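Local structure of beta-xylosidase (Uncultured organism, 4MLG) at residues A[262-267]-A[314-319]. The protein probably hydrolyses beta-1,4-xylo-oligosaccharides, releasing D-xylose from their non-reducing ends, as a calcium-containing beta-propeller enzyme of glycoside hydrolase family 43. Numbering follows the deposited sequence.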
ATOM      1  N   GLY A 262      -8.800 -21.357  26.703  1.00 58.85           N
ATOM      2  CA  GLY A 262      -7.672 -22.204  27.042  1.00 58.67           C
ATOM      3  C   GLY A 262      -6.692 -22.448  25.911  1.00 57.01           C
ATOM      4  O   GLY A 262      -6.538 -21.621  25.011  1.00 55.19           O
ATOM      5  N   VAL A 263      -6.023 -23.595  25.967  1.00 57.11           N
ATOM      6  CA  VAL A 263      -5.005 -23.948  24.987  1.00 54.25           C
ATOM      7  C   VAL A 263      -5.416 -25.188  24.201  1.00 54.27           C
ATOM      8  O   VAL A 263      -5.773 -26.210  24.786  1.00 55.71           O
ATOM      9  CB  VAL A 263      -3.646 -24.214  25.671  1.00 53.61           C
ATOM     10  CG1 VAL A 263      -2.605 -24.666  24.654  1.00 53.10           C
ATOM     11  CG2 VAL A 263      -3.173 -22.973  26.415  1.00 52.85           C
ATOM     12  N   ILE A 264      -5.371 -25.096  22.876  1.00 54.19           N
ATOM     13  CA  ILE A 264      -5.668 -26.244  22.028  1.00 55.45           C
ATOM     14  C   ILE A 264      -4.410 -27.071  21.793  1.00 58.20           C
ATOM     15  O   ILE A 264      -4.438 -28.299  21.875  1.00 58.97           O
ATOM     16  CB  ILE A 264      -6.244 -25.816  20.662  1.00 52.37           C
ATOM     17  CG1 ILE A 264      -7.505 -24.974  20.847  1.00 51.63           C
ATOM     18  CG2 ILE A 264      -6.551 -27.031  19.802  1.00 52.08           C
ATOM     19  CD1 ILE A 264      -8.184 -24.610  19.541  1.00 51.36           C
ATOM     20  N   LEU A 265      -3.305 -26.388  21.509  1.00 59.62           N
ATOM     21  CA  LEU A 265      -2.054 -27.060  21.176  1.00 61.30           C
ATOM     22  C   LEU A 265      -0.858 -26.502  21.947  1.00 61.92           C
ATOM     23  O   LEU A 265      -0.570 -25.307  21.890  1.00 62.14           O
ATOM     24  CB  LEU A 265      -1.791 -26.968  19.671  1.00 61.66           C
ATOM     25  CG  LEU A 265      -0.636 -27.811  19.130  1.00 62.81           C
ATOM     26  CD1 LEU A 265      -0.939 -29.290  19.305  1.00 64.94           C
ATOM     27  CD2 LEU A 265      -0.363 -27.482  17.669  1.00 61.39           C
ATOM     28  N   THR A 266      -0.168 -27.383  22.666  1.00 62.59           N
ATOM     29  CA  THR A 266       1.072 -27.040  23.358  1.00 62.09           C
ATOM     30  C   THR A 266       2.188 -26.876  22.320  1.00 59.41           C
ATOM     31  O   THR A 266       2.017 -27.299  21.176  1.00 59.43           O
ATOM     32  CB  THR A 266       1.442 -28.139  24.375  1.00 64.45           C
ATOM     33  OG1 THR A 266       1.596 -29.391  23.697  1.00 66.89           O
ATOM     34  CG2 THR A 266       0.359 -28.270  25.434  1.00 65.46           C
ATOM     35  N   PRO A 267       3.321 -26.247  22.702  1.00 57.03           N
ATOM     36  CA  PRO A 267       4.427 -26.027  21.760  1.00 55.05           C
ATOM     37  C   PRO A 267       4.842 -27.258  20.959  1.00 55.07           C
ATOM     38  O   PRO A 267       4.858 -28.369  21.487  1.00 56.46           O
ATOM     39  CB  PRO A 267       5.568 -25.590  22.677  1.00 54.86           C
ATOM     40  CG  PRO A 267       4.884 -24.856  23.764  1.00 55.14           C
ATOM     41  CD  PRO A 267       3.576 -25.575  23.992  1.00 56.60           C
ATOM     42  N   GLY A 314     -18.419 -27.684  26.479  1.00 85.81           N
ATOM     43  CA  GLY A 314     -18.079 -26.882  25.317  1.00 81.84           C
ATOM     44  C   GLY A 314     -16.589 -26.675  25.111  1.00 78.36           C
ATOM     45  O   GLY A 314     -16.150 -26.342  24.010  1.00 75.07           O
ATOM     46  N   SER A 315     -15.811 -26.871  26.170  1.00 77.62           N
ATOM     47  CA  SER A 315     -14.367 -26.674  26.105  1.00 73.61           C
ATOM     48  C   SER A 315     -13.689 -27.703  25.201  1.00 70.68           C
ATOM     49  O   SER A 315     -14.244 -28.770  24.933  1.00 71.19           O
ATOM     50  CB  SER A 315     -13.756 -26.719  27.508  1.00 75.53           C
ATOM     51  OG  SER A 315     -13.964 -27.981  28.117  1.00 77.40           O
ATOM     52  N   ILE A 316     -12.490 -27.372  24.732  1.00 67.50           N
ATOM     53  CA  ILE A 316     -11.727 -28.260  23.860  1.00 64.87           C
ATOM     54  C   ILE A 316     -10.634 -28.980  24.645  1.00 66.75           C
ATOM     55  O   ILE A 316      -9.871 -28.350  25.378  1.00 67.49           O
ATOM     56  CB  ILE A 316     -11.072 -27.479  22.701  1.00 60.29           C
ATOM     57  CG1 ILE A 316     -12.105 -26.603  21.991  1.00 58.65           C
ATOM     58  CG2 ILE A 316     -10.409 -28.431  21.716  1.00 57.77           C
ATOM     59  CD1 ILE A 316     -11.519 -25.744  20.886  1.00 54.60           C
ATOM     60  N   GLN A 317     -10.561 -30.300  24.492  1.00 67.85           N
ATOM     61  CA  GLN A 317      -9.512 -31.082  25.138  1.00 70.93           C
ATOM     62  C   GLN A 317      -8.152 -30.728  24.545  1.00 66.93           C
ATOM     63  O   GLN A 317      -7.939 -30.881  23.342  1.00 65.07           O
ATOM     64  CB  GLN A 317      -9.781 -32.583  24.998  1.00 75.57           C
ATOM     65  CG  GLN A 317     -11.014 -33.071  25.744  1.00 82.04           C
ATOM     66  CD  GLN A 317     -11.239 -34.565  25.593  1.00 87.29           C
ATOM     67  OE1 GLN A 317     -10.572 -35.230  24.799  1.00 87.60           O
ATOM     68  NE2 GLN A 317     -12.183 -35.099  26.359  1.00 91.74           N
ATOM     69  N   PRO A 318      -7.228 -30.248  25.392  1.00 65.81           N
ATOM     70  CA  PRO A 318      -5.901 -29.811  24.947  1.00 62.93           C
ATOM     71  C   PRO A 318      -5.122 -30.929  24.257  1.00 62.13           C
ATOM     72  O   PRO A 318      -5.164 -32.073  24.704  1.00 65.23           O
ATOM     73  CB  PRO A 318      -5.210 -29.399  26.252  1.00 65.05           C
ATOM     74  CG  PRO A 318      -5.969 -30.091  27.330  1.00 68.81           C
ATOM     75  CD  PRO A 318      -7.383 -30.139  26.852  1.00 68.58           C
ATOM     76  N   ILE A 319      -4.434 -30.593  23.170  1.00 58.73           N
ATOM     77  CA  ILE A 319      -3.638 -31.567  22.430  1.00 59.41           C
ATOM     78  C   ILE A 319      -2.146 -31.311  22.637  1.00 62.36           C
ATOM     79  O   ILE A 319      -1.687 -30.170  22.574  1.00 61.16           O
ATOM     80  CB  ILE A 319      -3.972 -31.546  20.925  1.00 55.18           C
ATOM     81  CG1 ILE A 319      -5.448 -31.886  20.702  1.00 54.83           C
ATOM     82  CG2 ILE A 319      -3.090 -32.519  20.163  1.00 54.02           C
ATOM     83  CD1 ILE A 319      -5.851 -31.918  19.247  1.00 51.76           C
TER
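The flat groups where residues 262-267 meet 314-319 are the P318 ring and the peptide units beside it. The carbonyl oxygen of V263 points at the CB corner of the P318 ring, 3.6 Å from V263 O to P318 CB, while the peptide that follows P318 presents its N-H, that of I319, to the carbonyl of I264. This bond, 2.6 Å from I319 N to I264 O, is fairly straight (N-H...O 162°), with the donor tilted 25° out of the carbonyl plane. At the other side of I319 the direction reverses: T266 N gives its hydrogen to I319 O at 3.2 Å, almost in line with that C=O. Two backbone bonds thus clasp I319 in a single beta bridge centred on L265, whose CA adds a C-H...O contact to I319 O. The bridge forms on strand 258-265, where the chain turns a corner at I264. There I264 and L265 both face I246 in a classic beta bulge, and the loop after strand 302-308 meets the bend, so that the contact joins parts of two sheets of the beta-propeller, those containing 258-265 and 302-308. Apolar side chains pack along one side of the bridge. I264 is extended about its CB-CG1 bond, and CD1 of I316 lies aslant across its end, 3.8 Å from I264 CD1 and close to I264 CG1 as well; L286 and L308, from strands 283-290 and 302-308, join this buried patch. L265 starts out pointing from the partner, yet with CG anti to the backbone N (chi1 -171°) its CD1 comes back to I319, touching I319 O at 3.5 Å and I319 CG2 at 4.0 Å. T266 OG1 accepts the backbone N-H of G321, two residues beyond I319, so the two chains stay in touch past the segment.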